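Local structure of ABC transporter substrate-binding protein (Rhizobium radiobacter, 6TFX) at residues 244-249 with 459-464; 472-477 with 485-490; 294-299 with 393-398; 9-14 with 203-208. The protein binds the mannityl-opine mannopinic acid as the solute-binding protein of an ABC transporter, probably delivering it for import into the cell. One frame throughout, in Å; residues are numbered along the deposited sequence.

How the contacts relate
Contact 1 is the hub of the four, its centre about 17 Å from that of contact 2, 16 Å from contact 3 and 18 Å from contact 4. It joins strands 240-255 and 454-467 of a mixed sheet that contact 4 also reaches, through strand 5-10, and W464 packs on V10 between them. Contact 3 is nested inside the chain loop that contact 1 closes, and E459 OE2 probably hydrogen-bonds S298 OG. Contact 4 closes first along the chain, contact 2 comes last, and L476 of contact 2 packs on I245. Contacts 3 and 4 lie on opposite sides of the chain's centre; contact 1, which touches each of the other three, lies at the opine site and links them.

Contact 1 of 4, residues 244-249 with 459-464; sequences TIEPAE and ENLGTW. With N72 ((2~{R})-2-[[(3~{R},4~{R},5~{S})-3,4,5,6-tetrakis(oxidanyl)-2-oxidanylidene-hexyl]amino]pentanedioic acid), chain C.
E249 and N460 form an antiparallel hydrogen-bonded pair: E249 N donates to N460 O at 2.9 Å, and N460 N donates back to E249 O. Both residues face the bound opine. Along E249, CB lies 4.0 Å from N460 OD1. CG stands anti to the carbonyl carbon (chi1 -64°), and the extended chain beyond it carries CD to the ligand. There the carboxylate divides its work. OE1 accepts from the N72 hydroxyl OAD at 3.0 Å, while OE2 accepts from the N72 amine N at 2.7 Å; if that amine is protonated, the carboxylate would offset its charge. N460 OD1 adds a bond from N72 OAM at 3.1 Å, and a water lies between E249 OE1 and N460 O. Farther along the strands, I245 N donates to G462 O at 2.7 Å, and G462 N donates to I245 O. I245 CD1 packs 3.5 Å from W464 CD1, and L461 CD2 touches both E246 CG and A248 CB. Between the two bonded pairs the register slips by two residues where the chain turns at E246 and P247, which are joined by a cis peptide: a beta bulge beside the opine pocket.

Contact 2 of 4, residues 472-477 with 485-490; sequences WGFELK and LITEQT
W472 and G473 run past T490 and Q489 as irregular chain, the closest alpha carbons being W472 CA and T490 CA at 4.6 Å, and no hydrogen bond joins the two segments directly. Water does the bridging. One molecule donates to W472 O and to L485 O at 2.7 and 2.8 Å and also meets T490 OG1; a second donates to G473 O and to Q489 OE1. Among the side chains, F474 extends to the opposite segment. With CG placed between its backbone N and carbonyl carbon (chi1 45°), the ring presents its edge, and CZ comes within 3.4 Å of L485 O. T487 OG1 lies at the same edge, in the ring plane, 3.9 Å from F474 CE2. Both segments belong to the loop between strands 470-471 and 491-492, and here that hydroxyl closes an ST turn by accepting from Q489 N at 2.9 Å, at the start of the type I turn T487 to T490. It also accepts from Q489 NE2 at 2.8 Å, tilted from the amide plane. The NE2 bond holds the Q489 amide beside F474, its plane 36° from the ring. W472 CZ3 packs against I486 CG1, L476 CD2 lies over one face of the indole, toward its rim, and W472 NE1 is bonded to D243.

Contact 3 of 4, residues 294-299 with 393-398; sequences SVIPSN and DYYLTQ
Helix 392-400 meets the loop that follows strand 289-291 in a buried apolar contact, with Y395 laid against I296 and P297. The proline comes over one face of the phenol ring: P297 CD stands 3.5 Å from the centroid of the Y395 ring and 13° off its normal, a CH-pi contact above the ring centre. P297 CG continues over the same region, 3.7 Å from Y395 CE1. The side chain of I296 slides past that of Y395 in the opposite direction. Its CG2 branch, anti to the carbonyl carbon of I296, touches Y395 CB at 3.9 Å and also reaches the next residue of the helix, where L396 CD2 is 3.7 Å away. This methyl therefore sits against two consecutive helix residues, while V295 O approaches Y395 CE2 at 3.6 Å and is itself hydrogen-bonded to Y400 OH. The contact joins parts of the periplasmic binding protein fold that lie near its ligand pocket, since the side chain of Y395 is about 8 Å from the bound opine. The phenol is fixed at its far end as well, because Y395 OH is hydrogen-bonded to A386 O, and its ring stacks with F399. Q398, on the same helix, accepts from R388 NE, and R388 in turn binds the opine through NH2, a second-shell link from helix to ligand. Toward the metal site, the side chain of V295 is about 7 Å from that of C453, and the side chain of L396 is about 8 Å from that of C418, the two cysteines of a magnesium site.

Contact 4 of 4, residues 9-14 with 203-208; sequences GVASED and FLNNEA
F203 lies against the turn that follows strand 5-10, with D14 above its ring and S12 at its edge. D14 CA stands 3.7 Å from the centroid of the F203 ring and only 4° off the normal, a CH-pi contact over the centre of the face. S12 O comes to the edge near the ring plane and lies 3.2 Å from F203 CB. S12 OG, anti to its backbone N (chi1 178°), reaches F203 CD1 at 3.7 Å, and V10 CG2 lies alongside, 4.1 Å from the same F203 CD1. N205 brings its OD1 to 3.3 Å from A11 C, and E13 CG packs on N205 CB. Behind this shell stands the backbone. V10 and F203 make a parallel bridge, part of the pairing of strands 5-10 and 198-203 in the mixed sheet, in which L204 N donates to V10 O at 2.9 Å, and S12 N adds a weak bond to that oxygen across an inverse gamma turn centred on A11. Farther out, D14 OD1 accepts from G178 N, N205 ND2 is bonded to Q338 O, and N206 caps the following helix through A209 N. The side chain of S12 comes within about 3 Å of a bound magnesium ion. V10 O thus accepts from two N-H groups, the one from S12 weak, whereas the F203 ring is met by C-H and carbonyl groups, so across this contact it is placed by packing, while its backbone is tied to Q179.

Contact 1 of 4, residues 244-249 with 459-464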
# COMPACT_ATOMS: atom_id res chain seq x y z
N THR A 244 11.52 -8.13 -8.94
CA THR A 244 10.08 -7.90 -9.13
C THR A 244 9.50 -8.34 -7.80
O THR A 244 9.73 -9.48 -7.37
CB THR A 244 9.52 -8.62 -10.36
OG1 THR A 244 9.76 -10.02 -10.22
CG2 THR A 244 10.13 -8.09 -11.66
N ILE A 245 8.84 -7.41 -7.09
CA ILE A 245 8.45 -7.56 -5.68
C ILE A 245 6.96 -7.71 -5.48
O ILE A 245 6.18 -6.85 -5.91
CB ILE A 245 9.02 -6.36 -4.84
CG1 ILE A 245 10.47 -5.99 -5.26
CG2 ILE A 245 8.90 -6.61 -3.32
CD1 ILE A 245 11.06 -4.73 -4.62
N GLU A 246 6.57 -8.77 -4.76
CA GLU A 246 5.18 -8.93 -4.36
C GLU A 246 4.90 -8.01 -3.16
O GLU A 246 5.83 -7.60 -2.46
CB GLU A 246 4.94 -10.38 -3.93
CG GLU A 246 4.93 -11.34 -5.11
CD GLU A 246 4.87 -12.81 -4.76
OE1 GLU A 246 4.22 -13.17 -3.75
OE2 GLU A 246 5.47 -13.62 -5.51
N PRO A 247 3.63 -7.67 -2.87
CA PRO A 247 2.44 -8.08 -3.61
C PRO A 247 2.22 -7.20 -4.84
O PRO A 247 2.69 -6.05 -4.92
CB PRO A 247 1.31 -7.88 -2.59
CG PRO A 247 1.77 -6.78 -1.70
CD PRO A 247 3.29 -6.85 -1.69
N ALA A 248 1.49 -7.73 -5.80
CA ALA A 248 1.10 -6.94 -6.96
C ALA A 248 0.04 -5.93 -6.52
O ALA A 248 -0.88 -6.26 -5.76
CB ALA A 248 0.55 -7.86 -8.03
N GLU A 249 0.19 -4.68 -6.97
CA GLU A 249 -0.78 -3.65 -6.61
C GLU A 249 -1.82 -3.56 -7.73
O GLU A 249 -1.45 -3.44 -8.90
CB GLU A 249 -0.06 -2.29 -6.47
CG GLU A 249 0.94 -2.29 -5.33
CD GLU A 249 1.59 -0.93 -5.21
OE1 GLU A 249 2.54 -0.65 -5.98
OE2 GLU A 249 1.15 -0.13 -4.35
N GLU A 459 -2.78 -5.43 -12.38
CA GLU A 459 -2.07 -5.38 -11.11
C GLU A 459 -0.59 -5.49 -11.52
O GLU A 459 -0.29 -6.16 -12.53
CB GLU A 459 -2.48 -6.49 -10.11
CG GLU A 459 -2.21 -7.91 -10.58
CD GLU A 459 -2.79 -8.99 -9.69
OE1 GLU A 459 -3.46 -8.65 -8.69
OE2 GLU A 459 -2.61 -10.18 -10.03
N ASN A 460 0.30 -4.80 -10.81
CA ASN A 460 1.72 -4.86 -11.17
C ASN A 460 2.60 -5.16 -9.94
O ASN A 460 2.42 -4.57 -8.87
CB ASN A 460 2.20 -3.53 -11.79
CG ASN A 460 1.52 -2.30 -11.22
OD1 ASN A 460 1.71 -1.90 -10.04
ND2 ASN A 460 0.68 -1.72 -12.02
N LEU A 461 3.60 -6.02 -10.13
CA LEU A 461 4.58 -6.25 -9.09
C LEU A 461 5.44 -4.97 -9.00
O LEU A 461 5.51 -4.22 -9.98
CB LEU A 461 5.49 -7.42 -9.50
CG LEU A 461 4.79 -8.76 -9.58
CD1 LEU A 461 5.71 -9.80 -10.20
CD2 LEU A 461 4.36 -9.22 -8.19
N GLY A 462 6.10 -4.76 -7.86
CA GLY A 462 7.02 -3.63 -7.72
C GLY A 462 8.27 -3.97 -8.52
O GLY A 462 8.65 -5.13 -8.58
N THR A 463 8.88 -2.99 -9.18
CA THR A 463 10.07 -3.26 -10.01
C THR A 463 11.19 -2.35 -9.53
O THR A 463 11.01 -1.14 -9.46
CB THR A 463 9.79 -3.01 -11.50
OG1 THR A 463 9.22 -1.71 -11.65
CG2 THR A 463 8.88 -4.05 -12.11
N TRP A 464 12.34 -2.93 -9.19
CA TRP A 464 13.48 -2.17 -8.70
C TRP A 464 14.76 -2.78 -9.22
O TRP A 464 14.85 -4.01 -9.31
CB TRP A 464 13.48 -2.19 -7.15
CG TRP A 464 12.35 -1.41 -6.52
CD1 TRP A 464 11.03 -1.78 -6.43
CD2 TRP A 464 12.46 -0.18 -5.82
NE1 TRP A 464 10.31 -0.80 -5.80
CE2 TRP A 464 11.16 0.18 -5.38
CE3 TRP A 464 13.54 0.64 -5.47
CZ2 TRP A 464 10.92 1.33 -4.62
CZ3 TRP A 464 13.29 1.80 -4.75
CH2 TRP A 464 11.99 2.13 -4.33
OAB N72 C . 1.37 1.73 -13.06
CAF N72 C . 0.60 1.68 -11.85
CAG N72 C . 1.17 2.47 -10.62
OAC N72 C . 2.50 2.83 -10.76
CAH N72 C . 0.69 1.86 -9.30
OAM N72 C . 0.13 0.60 -9.24
CAI N72 C . 1.34 1.66 -7.95
OAD N72 C . 2.73 1.47 -8.09
CAJ N72 C . 0.87 2.67 -6.93
OAE N72 C . -0.26 3.20 -7.10
CAK N72 C . 1.78 3.08 -5.74
N N72 C . 1.26 2.59 -4.49
CA N72 C . 0.82 3.46 -3.47
C N72 C . 0.60 4.91 -3.80
O N72 C . -0.43 5.58 -4.20
CB N72 C . -0.30 2.78 -2.67
CG N72 C . -1.30 3.64 -1.89
CD N72 C . -1.88 2.94 -0.66
OE1 N72 C . -1.22 2.07 -0.01
OE2 N72 C . -3.03 3.26 -0.29
OXT N72 C . 1.71 5.40 -3.53
O HOH W 1 3.73 -2.31 -7.69

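Contact 2 of 4, residues 472-477 with 485-490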
# COMPACT_ATOMS: atom_id res chain seq x y z
N TRP A 472 20.85 -8.38 -0.26
CA TRP A 472 19.79 -8.05 0.70
C TRP A 472 19.97 -8.77 2.04
O TRP A 472 19.51 -8.27 3.06
CB TRP A 472 18.40 -8.40 0.15
CG TRP A 472 18.02 -7.72 -1.13
CD1 TRP A 472 17.63 -8.32 -2.29
CD2 TRP A 472 17.92 -6.30 -1.36
NE1 TRP A 472 17.32 -7.37 -3.24
CE2 TRP A 472 17.47 -6.12 -2.69
CE3 TRP A 472 18.15 -5.16 -0.56
CZ2 TRP A 472 17.28 -4.85 -3.25
CZ3 TRP A 472 17.99 -3.90 -1.13
CH2 TRP A 472 17.57 -3.76 -2.47
N GLY A 473 20.59 -9.95 2.01
CA GLY A 473 20.74 -10.81 3.19
C GLY A 473 19.66 -11.88 3.25
O GLY A 473 19.64 -12.72 4.16
N PHE A 474 18.78 -11.87 2.26
CA PHE A 474 17.65 -12.82 2.18
C PHE A 474 17.08 -12.70 0.75
O PHE A 474 17.44 -11.79 0.01
CB PHE A 474 16.55 -12.44 3.19
CG PHE A 474 16.21 -10.96 3.23
CD1 PHE A 474 15.32 -10.41 2.31
CD2 PHE A 474 16.81 -10.12 4.16
CE1 PHE A 474 15.04 -9.03 2.32
CE2 PHE A 474 16.54 -8.74 4.16
CZ PHE A 474 15.66 -8.22 3.24
N GLU A 475 16.17 -13.59 0.41
CA GLU A 475 15.55 -13.53 -0.91
C GLU A 475 14.42 -12.48 -0.86
O GLU A 475 13.51 -12.57 -0.03
CB GLU A 475 14.99 -14.91 -1.26
CG GLU A 475 14.19 -14.91 -2.55
CD GLU A 475 13.37 -16.18 -2.73
OE1 GLU A 475 12.96 -16.80 -1.72
OE2 GLU A 475 13.12 -16.53 -3.90
N LEU A 476 14.50 -11.48 -1.74
CA LEU A 476 13.46 -10.46 -1.77
C LEU A 476 12.31 -10.96 -2.64
O LEU A 476 12.35 -10.77 -3.86
CB LEU A 476 14.02 -9.11 -2.25
CG LEU A 476 13.02 -7.93 -2.39
CD1 LEU A 476 12.19 -7.69 -1.07
CD2 LEU A 476 13.75 -6.67 -2.79
N LYS A 477 11.36 -11.68 -2.05
CA LYS A 477 10.20 -12.16 -2.81
C LYS A 477 9.11 -11.09 -2.74
O LYS A 477 8.40 -10.84 -3.72
CB LYS A 477 9.66 -13.47 -2.21
CG LYS A 477 8.65 -14.19 -3.11
CD LYS A 477 8.21 -15.52 -2.50
CE LYS A 477 7.25 -16.27 -3.40
NZ LYS A 477 5.83 -15.93 -3.10
N LEU A 485 13.27 -3.97 1.22
CA LEU A 485 13.38 -3.83 2.66
C LEU A 485 14.88 -3.83 2.97
O LEU A 485 15.58 -4.83 2.71
CB LEU A 485 12.69 -5.00 3.40
CG LEU A 485 12.75 -4.93 4.93
CD1 LEU A 485 11.85 -3.81 5.48
CD2 LEU A 485 12.37 -6.26 5.54
N ILE A 486 15.36 -2.71 3.50
CA ILE A 486 16.76 -2.57 3.92
C ILE A 486 16.76 -2.82 5.43
O ILE A 486 15.96 -2.24 6.17
CB ILE A 486 17.36 -1.20 3.52
CG1 ILE A 486 17.27 -1.03 1.98
CG2 ILE A 486 18.82 -1.10 4.00
CD1 ILE A 486 17.49 0.34 1.53
N THR A 487 17.62 -3.76 5.86
CA THR A 487 17.68 -4.15 7.26
C THR A 487 19.12 -4.08 7.76
O THR A 487 20.03 -3.65 7.03
CB THR A 487 17.15 -5.60 7.47
OG1 THR A 487 18.12 -6.50 6.96
CG2 THR A 487 15.77 -5.86 6.83
N GLU A 488 19.34 -4.57 8.99
CA GLU A 488 20.69 -4.65 9.55
C GLU A 488 21.54 -5.71 8.77
O GLU A 488 22.76 -5.76 8.94
CB GLU A 488 20.63 -4.99 11.07
CG GLU A 488 20.33 -6.44 11.43
CD GLU A 488 18.90 -6.91 11.26
OE1 GLU A 488 18.04 -6.12 10.82
OE2 GLU A 488 18.63 -8.09 11.59
N GLN A 489 20.88 -6.56 7.97
CA GLN A 489 21.56 -7.63 7.22
C GLN A 489 22.07 -7.16 5.84
O GLN A 489 22.90 -7.82 5.24
CB GLN A 489 20.60 -8.82 6.99
CG GLN A 489 19.84 -9.35 8.21
CD GLN A 489 18.49 -9.94 7.79
OE1 GLN A 489 18.38 -11.14 7.53
NE2 GLN A 489 17.43 -9.11 7.70
N THR A 490 21.49 -6.08 5.30
CA THR A 490 21.85 -5.57 3.96
C THR A 490 23.35 -5.23 3.91
O THR A 490 23.88 -4.61 4.82
CB THR A 490 21.03 -4.34 3.63
OG1 THR A 490 19.67 -4.63 3.97
CG2 THR A 490 21.15 -3.95 2.15
O HOH W 2 18.05 -6.07 2.64
O HOH W 3 21.07 -12.48 6.62

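Contact 3 of 4, residues 294-299 with 393-398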
# COMPACT_ATOMS: atom_id res chain seq x y z
N SER A 294 -11.37 -9.24 -11.36
CA SER A 294 -12.20 -8.83 -10.23
C SER A 294 -11.72 -7.49 -9.71
O SER A 294 -10.80 -6.88 -10.30
CB SER A 294 -12.25 -9.89 -9.13
OG SER A 294 -13.29 -9.57 -8.21
N VAL A 295 -12.31 -7.03 -8.60
CA VAL A 295 -12.05 -5.72 -8.05
C VAL A 295 -11.16 -5.73 -6.80
O VAL A 295 -11.05 -4.71 -6.12
CB VAL A 295 -13.39 -4.98 -7.79
CG1 VAL A 295 -14.09 -4.65 -9.11
CG2 VAL A 295 -14.31 -5.81 -6.87
N ILE A 296 -10.51 -6.86 -6.54
CA ILE A 296 -9.52 -7.02 -5.49
C ILE A 296 -8.32 -7.75 -6.10
O ILE A 296 -8.48 -8.46 -7.10
CB ILE A 296 -10.06 -7.72 -4.22
CG1 ILE A 296 -10.23 -9.25 -4.43
CG2 ILE A 296 -11.35 -7.04 -3.71
CD1 ILE A 296 -10.70 -9.95 -3.15
N PRO A 297 -7.11 -7.58 -5.54
CA PRO A 297 -5.92 -8.24 -6.14
C PRO A 297 -6.05 -9.77 -6.17
O PRO A 297 -6.70 -10.36 -5.30
CB PRO A 297 -4.77 -7.79 -5.25
CG PRO A 297 -5.23 -6.44 -4.68
CD PRO A 297 -6.72 -6.72 -4.40
N SER A 298 -5.44 -10.41 -7.18
CA SER A 298 -5.61 -11.86 -7.37
C SER A 298 -5.10 -12.67 -6.19
O SER A 298 -5.61 -13.78 -5.93
CB SER A 298 -4.96 -12.32 -8.67
OG SER A 298 -3.56 -12.15 -8.58
N ASN A 299 -4.11 -12.12 -5.47
CA ASN A 299 -3.52 -12.79 -4.31
C ASN A 299 -4.34 -12.31 -3.10
O ASN A 299 -3.93 -11.39 -2.38
CB ASN A 299 -2.03 -12.40 -4.22
CG ASN A 299 -1.40 -12.38 -2.85
OD1 ASN A 299 -0.95 -11.33 -2.36
ND2 ASN A 299 -1.37 -13.54 -2.20
N ASP A 393 -11.39 -9.40 2.96
CA ASP A 393 -12.00 -8.42 3.88
C ASP A 393 -11.30 -7.07 3.86
O ASP A 393 -11.96 -6.03 3.98
CB ASP A 393 -12.00 -8.94 5.34
CG ASP A 393 -12.57 -7.90 6.29
OD1 ASP A 393 -13.72 -7.45 6.05
OD2 ASP A 393 -11.87 -7.51 7.25
N TYR A 394 -9.96 -7.06 3.73
CA TYR A 394 -9.24 -5.78 3.79
C TYR A 394 -9.53 -4.93 2.58
O TYR A 394 -10.01 -3.80 2.72
CB TYR A 394 -7.73 -6.01 4.00
CG TYR A 394 -7.48 -6.57 5.39
CD1 TYR A 394 -7.48 -5.72 6.50
CD2 TYR A 394 -7.41 -7.94 5.61
CE1 TYR A 394 -7.34 -6.22 7.79
CE2 TYR A 394 -7.27 -8.45 6.91
CZ TYR A 394 -7.26 -7.59 8.00
OH TYR A 394 -7.14 -8.04 9.28
N TYR A 395 -9.26 -5.44 1.38
CA TYR A 395 -9.52 -4.61 0.19
C TYR A 395 -11.00 -4.27 0.10
O TYR A 395 -11.36 -3.13 -0.19
CB TYR A 395 -9.09 -5.35 -1.08
CG TYR A 395 -8.43 -4.45 -2.09
CD1 TYR A 395 -7.07 -4.17 -2.03
CD2 TYR A 395 -9.16 -3.88 -3.14
CE1 TYR A 395 -6.43 -3.37 -2.98
CE2 TYR A 395 -8.53 -3.08 -4.10
CZ TYR A 395 -7.17 -2.83 -4.02
OH TYR A 395 -6.55 -2.01 -4.96
N LEU A 396 -11.89 -5.26 0.37
CA LEU A 396 -13.31 -4.98 0.24
C LEU A 396 -13.79 -3.92 1.22
O LEU A 396 -14.55 -3.02 0.84
CB LEU A 396 -14.14 -6.27 0.42
CG LEU A 396 -14.00 -7.28 -0.69
CD1 LEU A 396 -14.66 -8.59 -0.28
CD2 LEU A 396 -14.62 -6.77 -2.03
N THR A 397 -13.41 -4.05 2.49
CA THR A 397 -13.89 -3.08 3.47
C THR A 397 -13.35 -1.69 3.15
O THR A 397 -14.10 -0.71 3.21
CB THR A 397 -13.49 -3.51 4.90
OG1 THR A 397 -14.13 -4.77 5.19
CG2 THR A 397 -13.86 -2.46 5.94
N GLN A 398 -12.05 -1.59 2.87
CA GLN A 398 -11.45 -0.25 2.70
C GLN A 398 -11.89 0.49 1.45
O GLN A 398 -12.07 1.72 1.48
CB GLN A 398 -9.92 -0.40 2.74
CG GLN A 398 -9.46 -0.93 4.12
CD GLN A 398 -7.96 -1.02 4.21
OE1 GLN A 398 -7.24 -0.24 3.61
NE2 GLN A 398 -7.48 -1.95 5.02

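Contact 4 of 4, residues 9-14 with 203-208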
# COMPACT_ATOMS: atom_id res chain seq x y z
N GLY A 9 17.45 5.66 -5.50
CA GLY A 9 16.65 6.65 -6.20
C GLY A 9 15.23 6.15 -6.31
O GLY A 9 15.01 5.02 -6.76
N VAL A 10 14.25 6.98 -5.90
CA VAL A 10 12.85 6.57 -5.86
C VAL A 10 11.95 7.50 -6.64
O VAL A 10 12.32 8.65 -6.89
CB VAL A 10 12.33 6.38 -4.41
CG1 VAL A 10 13.28 5.48 -3.60
CG2 VAL A 10 12.14 7.73 -3.70
N ALA A 11 10.76 6.99 -7.02
CA ALA A 11 9.77 7.75 -7.77
C ALA A 11 8.88 8.48 -6.77
O ALA A 11 7.76 8.06 -6.48
CB ALA A 11 8.94 6.82 -8.64
N SER A 12 9.41 9.54 -6.22
CA SER A 12 8.73 10.40 -5.26
C SER A 12 9.37 11.76 -5.33
O SER A 12 10.55 11.88 -5.67
CB SER A 12 8.87 9.85 -3.84
OG SER A 12 8.24 10.72 -2.91
N GLU A 13 8.60 12.79 -4.98
CA GLU A 13 9.07 14.17 -4.98
C GLU A 13 9.50 14.63 -3.60
O GLU A 13 10.35 15.53 -3.52
CB GLU A 13 8.03 15.13 -5.59
CG GLU A 13 7.70 14.77 -7.04
CD GLU A 13 6.91 15.79 -7.85
OE1 GLU A 13 7.21 17.00 -7.72
OE2 GLU A 13 5.99 15.39 -8.61
N ASP A 14 8.97 14.01 -2.51
CA ASP A 14 9.32 14.44 -1.14
C ASP A 14 8.69 13.50 -0.12
O ASP A 14 7.92 12.61 -0.47
CB ASP A 14 8.77 15.88 -0.88
CG ASP A 14 9.41 16.71 0.23
OD1 ASP A 14 10.43 16.26 0.84
OD2 ASP A 14 8.90 17.83 0.50
N PHE A 203 15.03 11.56 -3.94
CA PHE A 203 13.77 11.82 -4.62
C PHE A 203 14.06 12.14 -6.08
O PHE A 203 14.64 13.19 -6.39
CB PHE A 203 13.01 12.96 -3.94
CG PHE A 203 12.62 12.59 -2.53
CD1 PHE A 203 11.76 11.53 -2.28
CD2 PHE A 203 13.11 13.31 -1.44
CE1 PHE A 203 11.41 11.18 -0.98
CE2 PHE A 203 12.75 12.97 -0.14
CZ PHE A 203 11.92 11.89 0.08
N LEU A 204 13.81 11.16 -6.96
CA LEU A 204 14.11 11.31 -8.38
C LEU A 204 12.89 10.87 -9.16
O LEU A 204 12.91 9.81 -9.80
CB LEU A 204 15.37 10.51 -8.79
CG LEU A 204 16.70 11.05 -8.25
CD1 LEU A 204 17.77 9.99 -8.29
CD2 LEU A 204 17.17 12.28 -9.06
N ASN A 205 11.81 11.68 -9.08
CA ASN A 205 10.56 11.35 -9.76
C ASN A 205 10.69 11.25 -11.28
O ASN A 205 10.02 10.44 -11.89
CB ASN A 205 9.44 12.34 -9.40
CG ASN A 205 8.07 11.72 -9.58
OD1 ASN A 205 7.75 10.66 -9.02
ND2 ASN A 205 7.20 12.39 -10.36
N ASN A 206 11.60 12.05 -11.89
CA ASN A 206 11.82 12.02 -13.34
C ASN A 206 12.58 10.75 -13.71
O ASN A 206 13.72 10.56 -13.27
CB ASN A 206 12.56 13.27 -13.79
CG ASN A 206 12.77 13.30 -15.28
OD1 ASN A 206 13.76 12.78 -15.80
ND2 ASN A 206 11.82 13.88 -16.00
N GLU A 207 11.93 9.85 -14.46
CA GLU A 207 12.49 8.54 -14.85
C GLU A 207 13.81 8.66 -15.60
O GLU A 207 14.73 7.89 -15.33
CB GLU A 207 11.48 7.71 -15.66
CG GLU A 207 10.32 7.20 -14.82
CD GLU A 207 9.29 6.32 -15.52
OE1 GLU A 207 9.24 6.32 -16.77
OE2 GLU A 207 8.52 5.65 -14.81
N ALA A 208 13.91 9.64 -16.52
CA ALA A 208 15.16 9.83 -17.28
C ALA A 208 16.33 10.20 -16.35
O ALA A 208 17.41 9.62 -16.48
CB ALA A 208 14.98 10.88 -18.37